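Local structure of putative sugar binding protein (Salmonella enterica subsp. enterica serovar Typhimurium, 3KNZ) at residues Glu36-Ala41 with Met170-Ala175; Ile54-Gly59 with Asp81-Phe86; Arg227-Ala232 with Leu275-Pro280. The protein probably binds a carbohydrate derivative, such as a sugar phosphate, through its SIS fold and may have glutamine-fructose-6-phosphate transaminase (isomerizing) activity. All coordinates share one frame; numbering follows the deposited sequence.

Contact 1: residues Glu36-Ala41 with Met170-Ala175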
ATOM      1  N   GLU A  36     -27.430  -6.275  16.165  1.00 29.55           N
ATOM      2  CA  GLU A  36     -28.297  -6.843  15.138  1.00 30.02           C
ATOM      3  C   GLU A  36     -27.801  -6.437  13.757  1.00 29.17           C
ATOM      4  O   GLU A  36     -27.923  -7.204  12.798  1.00 28.57           O
ATOM      5  CB  GLU A  36     -29.755  -6.410  15.326  1.00 30.45           C
ATOM      6  CG  GLU A  36     -30.395  -6.858  16.648  1.00 35.23           C
ATOM      7  CD  GLU A  36     -30.392  -8.380  16.871  1.00 39.59           C
ATOM      8  OE1 GLU A  36     -29.502  -9.087  16.349  1.00 41.53           O
ATOM      9  OE2 GLU A  36     -31.279  -8.870  17.605  1.00 43.36           O
ATOM     10  N   ASP A  37     -27.230  -5.236  13.664  1.00 28.16           N
ATOM     11  CA  ASP A  37     -26.708  -4.752  12.395  1.00 27.90           C
ATOM     12  C   ASP A  37     -25.611  -5.684  11.894  1.00 28.07           C
ATOM     13  O   ASP A  37     -25.620  -6.077  10.726  1.00 28.33           O
ATOM     14  CB  ASP A  37     -26.219  -3.302  12.494  1.00 27.41           C
ATOM     15  CG  ASP A  37     -25.187  -3.098  13.579  1.00 28.18           C
ATOM     16  OD1 ASP A  37     -25.158  -3.899  14.538  1.00 28.51           O
ATOM     17  OD2 ASP A  37     -24.417  -2.117  13.483  1.00 27.93           O
ATOM     18  N   LEU A  38     -24.687  -6.064  12.770  1.00 28.02           N
ATOM     19  CA  LEU A  38     -23.631  -6.993  12.378  1.00 28.53           C
ATOM     20  C   LEU A  38     -24.232  -8.334  11.965  1.00 29.85           C
ATOM     21  O   LEU A  38     -23.811  -8.929  10.968  1.00 29.69           O
ATOM     22  CB  LEU A  38     -22.622  -7.200  13.504  1.00 27.64           C
ATOM     23  CG  LEU A  38     -21.803  -5.972  13.901  1.00 27.67           C
ATOM     24  CD1 LEU A  38     -20.864  -6.336  15.040  1.00 25.53           C
ATOM     25  CD2 LEU A  38     -21.029  -5.418  12.718  1.00 23.37           C
ATOM     26  N   TRP A  39     -25.219  -8.804  12.724  1.00 30.74           N
ATOM     27  CA  TRP A  39     -25.872 -10.068  12.402  1.00 32.48           C
ATOM     28  C   TRP A  39     -26.604 -10.033  11.059  1.00 32.15           C
ATOM     29  O   TRP A  39     -26.485 -10.978  10.279  1.00 32.25           O
ATOM     30  CB  TRP A  39     -26.786 -10.524  13.545  1.00 33.55           C
ATOM     31  CG  TRP A  39     -25.981 -11.050  14.699  1.00 39.06           C
ATOM     32  CD1 TRP A  39     -25.556 -10.353  15.801  1.00 42.80           C
ATOM     33  CD2 TRP A  39     -25.452 -12.376  14.835  1.00 42.55           C
ATOM     34  NE1 TRP A  39     -24.815 -11.173  16.624  1.00 43.53           N
ATOM     35  CE2 TRP A  39     -24.732 -12.418  16.054  1.00 44.42           C
ATOM     36  CE3 TRP A  39     -25.526 -13.536  14.053  1.00 42.01           C
ATOM     37  CZ2 TRP A  39     -24.095 -13.576  16.507  1.00 43.96           C
ATOM     38  CZ3 TRP A  39     -24.891 -14.683  14.502  1.00 43.18           C
ATOM     39  CH2 TRP A  39     -24.186 -14.695  15.718  1.00 43.87           C
ATOM     40  N   ARG A  40     -27.338  -8.962  10.770  1.00 32.13           N
ATOM     41  CA  ARG A  40     -28.023  -8.863   9.476  1.00 32.17           C
ATOM     42  C   ARG A  40     -27.018  -8.975   8.341  1.00 31.36           C
ATOM     43  O   ARG A  40     -27.258  -9.672   7.359  1.00 31.78           O
ATOM     44  CB  ARG A  40     -28.807  -7.558   9.339  1.00 32.55           C
ATOM     45  CG  ARG A  40     -30.089  -7.515  10.153  1.00 35.66           C
ATOM     46  CD  ARG A  40     -30.922  -6.281   9.826  1.00 40.39           C
ATOM     47  NE  ARG A  40     -30.220  -5.043  10.160  1.00 43.83           N
ATOM     48  CZ  ARG A  40     -30.215  -4.476  11.367  1.00 46.66           C
ATOM     49  NH1 ARG A  40     -30.873  -5.027  12.386  1.00 49.25           N
ATOM     50  NH2 ARG A  40     -29.541  -3.350  11.556  1.00 45.31           N
ATOM     51  N   ALA A  41     -25.893  -8.280   8.487  1.00 30.82           N
ATOM     52  CA  ALA A  41     -24.822  -8.315   7.490  1.00 29.91           C
ATOM     53  C   ALA A  41     -24.235  -9.723   7.389  1.00 29.40           C
ATOM     54  O   ALA A  41     -23.924 -10.196   6.298  1.00 29.49           O
ATOM     55  CB  ALA A  41     -23.730  -7.298   7.834  1.00 28.79           C
HETATM   56  N   MSE A 170     -13.704  -6.729  13.900  1.00 24.02           N
HETATM   57  CA  MSE A 170     -13.527  -8.052  14.518  1.00 23.79           C
HETATM   58  C   MSE A 170     -14.855  -8.656  14.967  1.00 24.66           C
HETATM   59  O   MSE A 170     -15.059  -9.873  14.875  1.00 25.10           O
HETATM   60  CB  MSE A 170     -12.543  -7.980  15.688  1.00 23.17           C
HETATM   61  CG  MSE A 170     -11.095  -7.768  15.258  1.00 21.46           C
HETATM   62 SE   MSE A 170      -9.886  -7.671  16.750  0.75 20.80          SE
HETATM   63  CE  MSE A 170      -8.193  -7.736  15.793  1.00 12.20           C
ATOM     64  N   LEU A 171     -15.763  -7.811  15.451  1.00 24.59           N
ATOM     65  CA  LEU A 171     -17.084  -8.291  15.852  1.00 23.70           C
ATOM     66  C   LEU A 171     -17.885  -8.751  14.628  1.00 23.59           C
ATOM     67  O   LEU A 171     -18.674  -9.690  14.715  1.00 23.55           O
ATOM     68  CB  LEU A 171     -17.849  -7.223  16.640  1.00 23.04           C
ATOM     69  CG  LEU A 171     -17.225  -6.845  17.989  1.00 22.52           C
ATOM     70  CD1 LEU A 171     -18.071  -5.764  18.653  1.00 18.76           C
ATOM     71  CD2 LEU A 171     -17.036  -8.063  18.903  1.00 16.32           C
ATOM     72  N   LEU A 172     -17.688  -8.095  13.487  1.00 23.43           N
ATOM     73  CA  LEU A 172     -18.374  -8.530  12.277  1.00 23.71           C
ATOM     74  C   LEU A 172     -17.931  -9.959  11.942  1.00 24.04           C
ATOM     75  O   LEU A 172     -18.765 -10.817  11.653  1.00 24.72           O
ATOM     76  CB  LEU A 172     -18.103  -7.582  11.107  1.00 23.42           C
ATOM     77  CG  LEU A 172     -18.719  -7.991   9.761  1.00 23.02           C
ATOM     78  CD1 LEU A 172     -20.214  -8.239   9.894  1.00 20.20           C
ATOM     79  CD2 LEU A 172     -18.446  -6.945   8.684  1.00 20.13           C
ATOM     80  N   ALA A 173     -16.623 -10.208  12.011  1.00 23.77           N
ATOM     81  CA  ALA A 173     -16.052 -11.528  11.729  1.00 23.54           C
ATOM     82  C   ALA A 173     -16.642 -12.602  12.640  1.00 23.96           C
ATOM     83  O   ALA A 173     -16.902 -13.726  12.199  1.00 24.30           O
ATOM     84  CB  ALA A 173     -14.534 -11.492  11.869  1.00 23.23           C
ATOM     85  N   LEU A 174     -16.837 -12.259  13.913  1.00 23.74           N
ATOM     86  CA  LEU A 174     -17.444 -13.181  14.879  1.00 23.17           C
ATOM     87  C   LEU A 174     -18.910 -13.428  14.551  1.00 22.96           C
ATOM     88  O   LEU A 174     -19.429 -14.527  14.788  1.00 23.36           O
ATOM     89  CB  LEU A 174     -17.280 -12.665  16.313  1.00 22.44           C
ATOM     90  CG  LEU A 174     -16.000 -13.111  17.033  1.00 24.29           C
ATOM     91  CD1 LEU A 174     -14.822 -13.282  16.087  1.00 24.36           C
ATOM     92  CD2 LEU A 174     -15.662 -12.173  18.191  1.00 23.02           C
ATOM     93  N   ALA A 175     -19.574 -12.408  14.007  1.00 22.55           N
ATOM     94  CA  ALA A 175     -20.970 -12.536  13.608  1.00 22.40           C
ATOM     95  C   ALA A 175     -21.071 -13.491  12.415  1.00 22.64           C
ATOM     96  O   ALA A 175     -21.960 -14.343  12.372  1.00 23.21           O
ATOM     97  CB  ALA A 175     -21.563 -11.177  13.265  1.00 21.85           C
TER
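Leu38 reaches from the first helix to the second and meets three residues of 170-175 with separate parts of its side chain. Leu38 CD1 rests 3.5 Å from Leu171 CB, and Leu38 CD2 lies 4.0 Å from Leu172 CB. Nearer the backbone, CB of Leu38 comes to 4.1 Å from Ala175 CB. Both leucine pairs meet at a slant. Leu172 sends its CD1 the other way across the interface, where it reaches Ala41 CB at 4.2 Å; its CG is anti to the backbone N (chi1 177°), which swings this branch toward the first helix.

The axes of segments 36-41 and 170-175 cross at -54° and come within 8.7 Å of each other. This is helix-on-helix packing in the alpha/beta SIS domain, and Leu146 adds to it by touching both Ala41 and Leu172. The far flank of the second helix is taken by helix 59-76, where Phe71 meets Leu174 and Met72 meets Ala173.

Aromatic packing comes from Trp39. Its CB points away from the second helix, yet the indole comes back toward it and lays one face over the Ala175 methyl, with Trp39 CD2 4.4 Å from Ala175 CB. The six-membered ring also borders the backbone here: Trp39 CZ3 is 3.6 Å from Ala175 O.

Contact 2: residues Ile54-Gly59 with Asp81-Phe86; sequences ILTGSG and DVCWPF
Asp81 and Ile54 open a parallel strand pair, the two strands of a beta-alpha-beta unit in the SIS domain: strand 52-56, helix 59-76, then edge strand 80-83. The first backbone bond runs from Leu55 N to Asp81 O, 2.8 Å long and nearly straight (168°). The Asp81 side chain runs beside that of Ile54, pointing the same way, and Asp81 OD2 lies 3.7 Å from Ile54 CG1; its charge is met by a salt bridge to Arg52.

At Val82 the side chain turns to the sheet face it shares with Leu55, under helix 59-76, where Tyr62, Ala65 and Leu66 pack on it. The next backbone bond returns from Cys83 N to Leu55 O at 3.2 Å. SG of Cys83 lies on the opposite face, with Ile54 and Thr56, and Leu88 touches all three. Two donors grip Cys83 O. The bond from Gly57 N to Cys83 O is weak, at 3.5 Å. Thr56, with OG1 anti to its own backbone N (chi1 -165°), donates from Thr56 OG1 to Cys83 O at 2.8 Å, approaching from above the carbonyl plane.

Beyond the strand, Trp84 directs its CB away from the first segment, but the ring still brings an edge, through Trp84 CD1, to 3.5 Å from Gly57 O. Its ring also meets that of Tyr62. Pro85 follows as the chain enters a 3-10 turn, with Pro85 CD likewise 3.5 Å from Gly57 O. Pro85 also packs against helix 111-122 and against Glu260 of the second subunit; Ser58 OG is hydrogen-bonded to OE1 of that same Glu260. Phe86 then sets its ring against that of Phe235 of the second subunit, the two planes at about 60°.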
ATOM      1  N   ILE A  54     -13.960  -7.138   0.970  1.00 24.23           N
ATOM      2  CA  ILE A  54     -13.067  -6.085   0.510  1.00 23.47           C
ATOM      3  C   ILE A  54     -13.250  -4.895   1.447  1.00 23.14           C
ATOM      4  O   ILE A  54     -14.318  -4.291   1.475  1.00 22.69           O
ATOM      5  CB  ILE A  54     -13.407  -5.656  -0.930  1.00 23.56           C
ATOM      6  CG1 ILE A  54     -13.281  -6.845  -1.893  1.00 24.26           C
ATOM      7  CG2 ILE A  54     -12.515  -4.514  -1.382  1.00 20.70           C
ATOM      8  CD1 ILE A  54     -13.698  -6.521  -3.334  1.00 20.13           C
ATOM      9  N   LEU A  55     -12.231  -4.596   2.248  1.00 23.33           N
ATOM     10  CA  LEU A  55     -12.263  -3.444   3.157  1.00 22.70           C
ATOM     11  C   LEU A  55     -11.554  -2.285   2.469  1.00 22.74           C
ATOM     12  O   LEU A  55     -10.392  -2.414   2.084  1.00 22.90           O
ATOM     13  CB  LEU A  55     -11.538  -3.761   4.461  1.00 22.13           C
ATOM     14  CG  LEU A  55     -11.926  -5.061   5.164  1.00 21.48           C
ATOM     15  CD1 LEU A  55     -11.150  -5.158   6.471  1.00 17.14           C
ATOM     16  CD2 LEU A  55     -13.423  -5.129   5.414  1.00 15.52           C
ATOM     17  N   THR A  56     -12.239  -1.157   2.309  1.00 23.16           N
ATOM     18  CA  THR A  56     -11.635  -0.021   1.625  1.00 24.15           C
ATOM     19  C   THR A  56     -11.781   1.283   2.400  1.00 24.54           C
ATOM     20  O   THR A  56     -12.788   1.520   3.060  1.00 24.90           O
ATOM     21  CB  THR A  56     -12.222   0.167   0.209  1.00 24.75           C
ATOM     22  OG1 THR A  56     -11.380   1.054  -0.537  1.00 26.48           O
ATOM     23  CG2 THR A  56     -13.659   0.716   0.269  1.00 22.31           C
ATOM     24  N   GLY A  57     -10.759   2.127   2.298  1.00 24.96           N
ATOM     25  CA  GLY A  57     -10.727   3.398   3.001  1.00 25.17           C
ATOM     26  C   GLY A  57      -9.345   4.022   2.967  1.00 25.26           C
ATOM     27  O   GLY A  57      -8.430   3.524   2.288  1.00 24.88           O
ATOM     28  N   SER A  58      -9.195   5.098   3.730  1.00 24.84           N
ATOM     29  CA  SER A  58      -7.957   5.864   3.773  1.00 25.32           C
ATOM     30  C   SER A  58      -7.522   6.171   5.198  1.00 25.46           C
ATOM     31  O   SER A  58      -8.327   6.103   6.128  1.00 26.04           O
ATOM     32  CB  SER A  58      -8.168   7.186   3.036  1.00 25.01           C
ATOM     33  OG  SER A  58      -8.668   6.953   1.730  1.00 25.73           O
ATOM     34  N   GLY A  59      -6.247   6.515   5.364  1.00 24.89           N
ATOM     35  CA  GLY A  59      -5.712   6.877   6.682  1.00 24.17           C
ATOM     36  C   GLY A  59      -6.042   5.903   7.807  1.00 23.69           C
ATOM     37  O   GLY A  59      -5.868   4.697   7.669  1.00 22.89           O
ATOM     38  N   ASP A  81      -9.572  -8.576   1.313  1.00 26.65           N
ATOM     39  CA  ASP A  81      -8.718  -7.590   0.667  1.00 26.68           C
ATOM     40  C   ASP A  81      -8.745  -6.281   1.438  1.00 25.94           C
ATOM     41  O   ASP A  81      -9.767  -5.932   2.030  1.00 25.64           O
ATOM     42  CB  ASP A  81      -9.228  -7.300  -0.750  1.00 27.71           C
ATOM     43  CG  ASP A  81      -9.197  -8.515  -1.659  1.00 32.19           C
ATOM     44  OD1 ASP A  81      -8.242  -9.316  -1.566  1.00 37.09           O
ATOM     45  OD2 ASP A  81     -10.117  -8.647  -2.497  1.00 35.57           O
ATOM     46  N   VAL A  82      -7.621  -5.562   1.441  1.00 25.16           N
ATOM     47  CA  VAL A  82      -7.564  -4.216   2.024  1.00 24.32           C
ATOM     48  C   VAL A  82      -6.905  -3.285   1.013  1.00 24.87           C
ATOM     49  O   VAL A  82      -5.744  -3.474   0.656  1.00 25.60           O
ATOM     50  CB  VAL A  82      -6.758  -4.140   3.316  1.00 23.98           C
ATOM     51  CG1 VAL A  82      -6.742  -2.704   3.806  1.00 20.51           C
ATOM     52  CG2 VAL A  82      -7.335  -5.069   4.380  1.00 22.97           C
ATOM     53  N   CYS A  83      -7.637  -2.278   0.553  1.00 25.04           N
ATOM     54  CA  CYS A  83      -7.102  -1.370  -0.451  1.00 25.28           C
ATOM     55  C   CYS A  83      -7.740   0.006  -0.407  1.00 24.64           C
ATOM     56  O   CYS A  83      -8.819   0.188   0.158  1.00 24.86           O
ATOM     57  CB  CYS A  83      -7.375  -1.933  -1.831  1.00 25.44           C
ATOM     58  SG  CYS A  83      -9.116  -1.863  -2.195  1.00 31.66           S
ATOM     59  N   TRP A  84      -7.068   0.966  -1.039  1.00 24.31           N
ATOM     60  CA  TRP A  84      -7.574   2.323  -1.132  1.00 23.92           C
ATOM     61  C   TRP A  84      -8.685   2.349  -2.175  1.00 23.52           C
ATOM     62  O   TRP A  84      -8.647   1.593  -3.146  1.00 23.07           O
ATOM     63  CB  TRP A  84      -6.463   3.297  -1.514  1.00 24.14           C
ATOM     64  CG  TRP A  84      -5.307   3.231  -0.600  1.00 25.02           C
ATOM     65  CD1 TRP A  84      -5.279   3.602   0.710  1.00 27.39           C
ATOM     66  CD2 TRP A  84      -3.990   2.784  -0.923  1.00 27.77           C
ATOM     67  NE1 TRP A  84      -4.027   3.394   1.232  1.00 27.85           N
ATOM     68  CE2 TRP A  84      -3.214   2.897   0.248  1.00 27.30           C
ATOM     69  CE3 TRP A  84      -3.394   2.284  -2.087  1.00 27.00           C
ATOM     70  CZ2 TRP A  84      -1.868   2.529   0.292  1.00 26.74           C
ATOM     71  CZ3 TRP A  84      -2.059   1.927  -2.044  1.00 27.87           C
ATOM     72  CH2 TRP A  84      -1.310   2.050  -0.859  1.00 27.76           C
ATOM     73  N   PRO A  85      -9.677   3.228  -1.979  1.00 23.06           N
ATOM     74  CA  PRO A  85     -10.830   3.289  -2.876  1.00 22.68           C
ATOM     75  C   PRO A  85     -10.512   3.381  -4.374  1.00 22.53           C
ATOM     76  O   PRO A  85     -11.200   2.749  -5.174  1.00 22.20           O
ATOM     77  CB  PRO A  85     -11.562   4.549  -2.411  1.00 23.48           C
ATOM     78  CG  PRO A  85     -11.143   4.736  -0.990  1.00 24.36           C
ATOM     79  CD  PRO A  85      -9.750   4.229  -0.898  1.00 22.98           C
ATOM     80  N   PHE A  86      -9.483   4.139  -4.756  1.00 22.44           N
ATOM     81  CA  PHE A  86      -9.177   4.320  -6.182  1.00 22.25           C
ATOM     82  C   PHE A  86      -8.742   3.016  -6.846  1.00 22.71           C
ATOM     83  O   PHE A  86      -8.858   2.869  -8.064  1.00 22.55           O
ATOM     84  CB  PHE A  86      -8.147   5.439  -6.418  1.00 21.72           C
ATOM     85  CG  PHE A  86      -6.763   5.124  -5.912  1.00 22.91           C
ATOM     86  CD1 PHE A  86      -5.839   4.480  -6.721  1.00 21.04           C
ATOM     87  CD2 PHE A  86      -6.381   5.485  -4.628  1.00 22.42           C
ATOM     88  CE1 PHE A  86      -4.561   4.187  -6.250  1.00 23.37           C
ATOM     89  CE2 PHE A  86      -5.112   5.206  -4.152  1.00 22.21           C
ATOM     90  CZ  PHE A  86      -4.200   4.554  -4.960  1.00 23.41           C
TER

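Contact 3: residues Arg227-Ala232 with Leu275-Pro280; sequences RLTGPA and LIMLDP
Leu228 and Ile276 lie side by side in the second parallel sheet of the chain. Its strand order, 2-1-3-4-5, repeats that of the first sheet, consistent with the paired SIS domains of GlmS-like proteins. Strand 225-230 is flanked by 253-257 and 273-278, so this pair sits inside the sheet. Along the Leu228 side chain, CB comes first, 4.0 Å from Ile276 O. CG stands beside the backbone N (chi1 -46°), and from there the chain forks. Leu228 CD2 takes the branch toward the neighbouring strand and settles 3.5 Å from Ile276 CB, with Ile276 CD1 only slightly farther off, while CD1 takes the branch farther from Ile276. Val238 and Met245 of helix 235-249 and Leu333 of helix 326-339 close over this leucine, burying it between sheet and helices.

Three backbone bonds hold the strands in register: Ile276 N to Arg227 O at 2.9 Å, Thr229 N to Ile276 O at 3.0 Å, and Leu278 N to Thr229 O, also 3.0 Å.

The opposite face carries the pairs Arg227 with Leu275 and Thr229 with Met277, a selenomethionine. Leu275 CD1 leans back over the Arg227 carbonyl, but the guanidinium of Arg227 leads away from the strand pair to a salt bridge with Asp225 and lies near a bound imidazole, probably from the crystallisation liquor. Thr229 turns its methyl to Met277: CG2 lies close against CG, while OG1 makes a weak hydrogen bond to Tyr256 O. Met277 bends at its far end and continues to Gln286 and Ala290 of helix 284-296.

Past the strand ends, the two proline rings approach through their CG atoms, Pro231 CG 3.7 Å from Pro280 CG.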
ATOM      1  N   ARG A 227      11.356   6.822  12.453  1.00 25.66           N
ATOM      2  CA  ARG A 227      10.970   5.661  11.680  1.00 26.01           C
ATOM      3  C   ARG A 227      10.488   4.594  12.662  1.00 26.27           C
ATOM      4  O   ARG A 227      11.138   4.331  13.679  1.00 26.19           O
ATOM      5  CB  ARG A 227      12.170   5.146  10.892  1.00 27.10           C
ATOM      6  CG  ARG A 227      12.920   6.219  10.102  1.00 28.40           C
ATOM      7  CD  ARG A 227      12.145   6.716   8.900  1.00 29.34           C
ATOM      8  NE  ARG A 227      12.848   7.807   8.227  1.00 34.84           N
ATOM      9  CZ  ARG A 227      12.534   8.293   7.024  1.00 37.26           C
ATOM     10  NH1 ARG A 227      11.538   7.780   6.324  1.00 39.09           N
ATOM     11  NH2 ARG A 227      13.242   9.288   6.507  1.00 38.84           N
ATOM     12  N   LEU A 228       9.342   3.996  12.364  1.00 26.35           N
ATOM     13  CA  LEU A 228       8.766   2.965  13.211  1.00 26.60           C
ATOM     14  C   LEU A 228       8.803   1.656  12.460  1.00 26.30           C
ATOM     15  O   LEU A 228       8.513   1.631  11.271  1.00 27.72           O
ATOM     16  CB  LEU A 228       7.303   3.280  13.519  1.00 26.51           C
ATOM     17  CG  LEU A 228       6.995   4.709  13.936  1.00 27.64           C
ATOM     18  CD1 LEU A 228       5.530   4.801  14.354  1.00 27.23           C
ATOM     19  CD2 LEU A 228       7.916   5.139  15.058  1.00 28.18           C
ATOM     20  N   THR A 229       9.149   0.570  13.135  1.00 25.68           N
ATOM     21  CA  THR A 229       9.153  -0.731  12.483  1.00 25.74           C
ATOM     22  C   THR A 229       8.551  -1.776  13.399  1.00 25.88           C
ATOM     23  O   THR A 229       8.425  -1.572  14.604  1.00 25.67           O
ATOM     24  CB  THR A 229      10.567  -1.193  12.079  1.00 26.07           C
ATOM     25  OG1 THR A 229      10.476  -2.337  11.209  1.00 28.83           O
ATOM     26  CG2 THR A 229      11.383  -1.552  13.309  1.00 24.06           C
ATOM     27  N   GLY A 230       8.171  -2.901  12.814  1.00 26.43           N
ATOM     28  CA  GLY A 230       7.606  -3.997  13.581  1.00 25.98           C
ATOM     29  C   GLY A 230       7.339  -5.181  12.689  1.00 24.84           C
ATOM     30  O   GLY A 230       7.416  -5.071  11.462  1.00 24.29           O
ATOM     31  N   PRO A 231       7.022  -6.328  13.300  1.00 24.42           N
ATOM     32  CA  PRO A 231       6.732  -7.519  12.512  1.00 23.97           C
ATOM     33  C   PRO A 231       5.459  -7.335  11.702  1.00 23.29           C
ATOM     34  O   PRO A 231       4.666  -6.443  11.997  1.00 22.84           O
ATOM     35  CB  PRO A 231       6.549  -8.615  13.569  1.00 23.36           C
ATOM     36  CG  PRO A 231       6.154  -7.890  14.803  1.00 24.79           C
ATOM     37  CD  PRO A 231       6.865  -6.564  14.747  1.00 25.18           C
ATOM     38  N   ALA A 232       5.292  -8.166  10.680  1.00 23.86           N
ATOM     39  CA  ALA A 232       4.120  -8.126   9.812  1.00 23.83           C
ATOM     40  C   ALA A 232       2.823  -8.025  10.607  1.00 24.39           C
ATOM     41  O   ALA A 232       1.941  -7.231  10.275  1.00 24.76           O
ATOM     42  CB  ALA A 232       4.088  -9.359   8.944  1.00 22.54           C
ATOM     43  N   LEU A 275      14.736   5.444  15.622  1.00 22.95           N
ATOM     44  CA  LEU A 275      13.987   4.234  15.360  1.00 23.16           C
ATOM     45  C   LEU A 275      13.176   3.852  16.588  1.00 23.12           C
ATOM     46  O   LEU A 275      13.684   3.881  17.712  1.00 23.33           O
ATOM     47  CB  LEU A 275      14.935   3.083  15.007  1.00 23.37           C
ATOM     48  CG  LEU A 275      14.274   1.758  14.608  1.00 23.04           C
ATOM     49  CD1 LEU A 275      13.450   1.938  13.339  1.00 21.79           C
ATOM     50  CD2 LEU A 275      15.318   0.670  14.409  1.00 20.51           C
ATOM     51  N   ILE A 276      11.903   3.548  16.369  1.00 22.45           N
ATOM     52  CA  ILE A 276      11.052   3.011  17.402  1.00 22.40           C
ATOM     53  C   ILE A 276      10.705   1.657  16.833  1.00 23.65           C
ATOM     54  O   ILE A 276      10.222   1.547  15.705  1.00 23.22           O
ATOM     55  CB  ILE A 276       9.796   3.844  17.668  1.00 23.00           C
ATOM     56  CG1 ILE A 276      10.186   5.230  18.212  1.00 22.83           C
ATOM     57  CG2 ILE A 276       8.911   3.125  18.678  1.00 21.01           C
ATOM     58  CD1 ILE A 276       9.022   6.167  18.468  1.00 19.02           C
HETATM   59  N   MSE A 277      10.990   0.617  17.598  1.00 24.91           N
HETATM   60  CA  MSE A 277      10.804  -0.737  17.131  1.00 25.03           C
HETATM   61  C   MSE A 277       9.882  -1.458  18.086  1.00 24.71           C
HETATM   62  O   MSE A 277       9.977  -1.282  19.303  1.00 24.10           O
HETATM   63  CB  MSE A 277      12.167  -1.423  17.102  1.00 26.06           C
HETATM   64  CG  MSE A 277      12.275  -2.630  16.195  1.00 30.17           C
HETATM   65 SE   MSE A 277      14.052  -3.427  16.324  0.75 38.43          SE
HETATM   66  CE  MSE A 277      15.112  -1.806  16.460  1.00 17.04           C
ATOM     67  N   LEU A 278       8.974  -2.249  17.524  1.00 25.11           N
ATOM     68  CA  LEU A 278       8.043  -3.049  18.310  1.00 24.58           C
ATOM     69  C   LEU A 278       8.572  -4.475  18.375  1.00 25.03           C
ATOM     70  O   LEU A 278       8.772  -5.119  17.334  1.00 25.31           O
ATOM     71  CB  LEU A 278       6.646  -3.042  17.680  1.00 23.81           C
ATOM     72  CG  LEU A 278       6.003  -1.664  17.503  1.00 23.41           C
ATOM     73  CD1 LEU A 278       4.595  -1.778  16.898  1.00 18.75           C
ATOM     74  CD2 LEU A 278       5.957  -0.920  18.835  1.00 22.95           C
ATOM     75  N   ASP A 279       8.819  -4.950  19.593  1.00 25.20           N
ATOM     76  CA  ASP A 279       9.317  -6.300  19.814  1.00 25.87           C
ATOM     77  C   ASP A 279       8.332  -7.097  20.662  1.00 26.51           C
ATOM     78  O   ASP A 279       8.537  -7.263  21.861  1.00 25.42           O
ATOM     79  CB  ASP A 279      10.684  -6.290  20.511  1.00 25.57           C
ATOM     80  CG  ASP A 279      11.797  -5.768  19.625  1.00 26.53           C
ATOM     81  OD1 ASP A 279      11.992  -4.534  19.563  1.00 28.10           O
ATOM     82  OD2 ASP A 279      12.517  -6.602  19.035  1.00 28.52           O
ATOM     83  N   PRO A 280       7.259  -7.606  20.040  1.00 27.69           N
ATOM     84  CA  PRO A 280       6.298  -8.387  20.821  1.00 28.03           C
ATOM     85  C   PRO A 280       6.913  -9.643  21.450  1.00 29.15           C
ATOM     86  O   PRO A 280       6.497 -10.065  22.524  1.00 29.10           O
ATOM     87  CB  PRO A 280       5.212  -8.758  19.799  1.00 27.55           C
ATOM     88  CG  PRO A 280       5.781  -8.454  18.447  1.00 26.92           C
ATOM     89  CD  PRO A 280       6.857  -7.440  18.631  1.00 27.66           C
TER

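Overall arrangement
From the N terminus, helix 36-47 leads directly into strand 52-56. Contact 2 is the first to close, joining 54-59 to 81-86 after a single crossover helix. That short loop is nested inside the long one closed by contact 1, where helix 161-179 returns to helix 36-47; contact 2 pairs an outer strand with its neighbour in the first sheet, while contact 1 joins two helices. Their centres are about 19 Å apart. The long helix 185-215 then carries the chain to the second sheet, where contact 3 closes in series, about 32 Å from contact 1 between centres. Across the dimer, Ala232 of contact 3 packs on Phe86 of the second subunit, a residue of that subunit's contact 2.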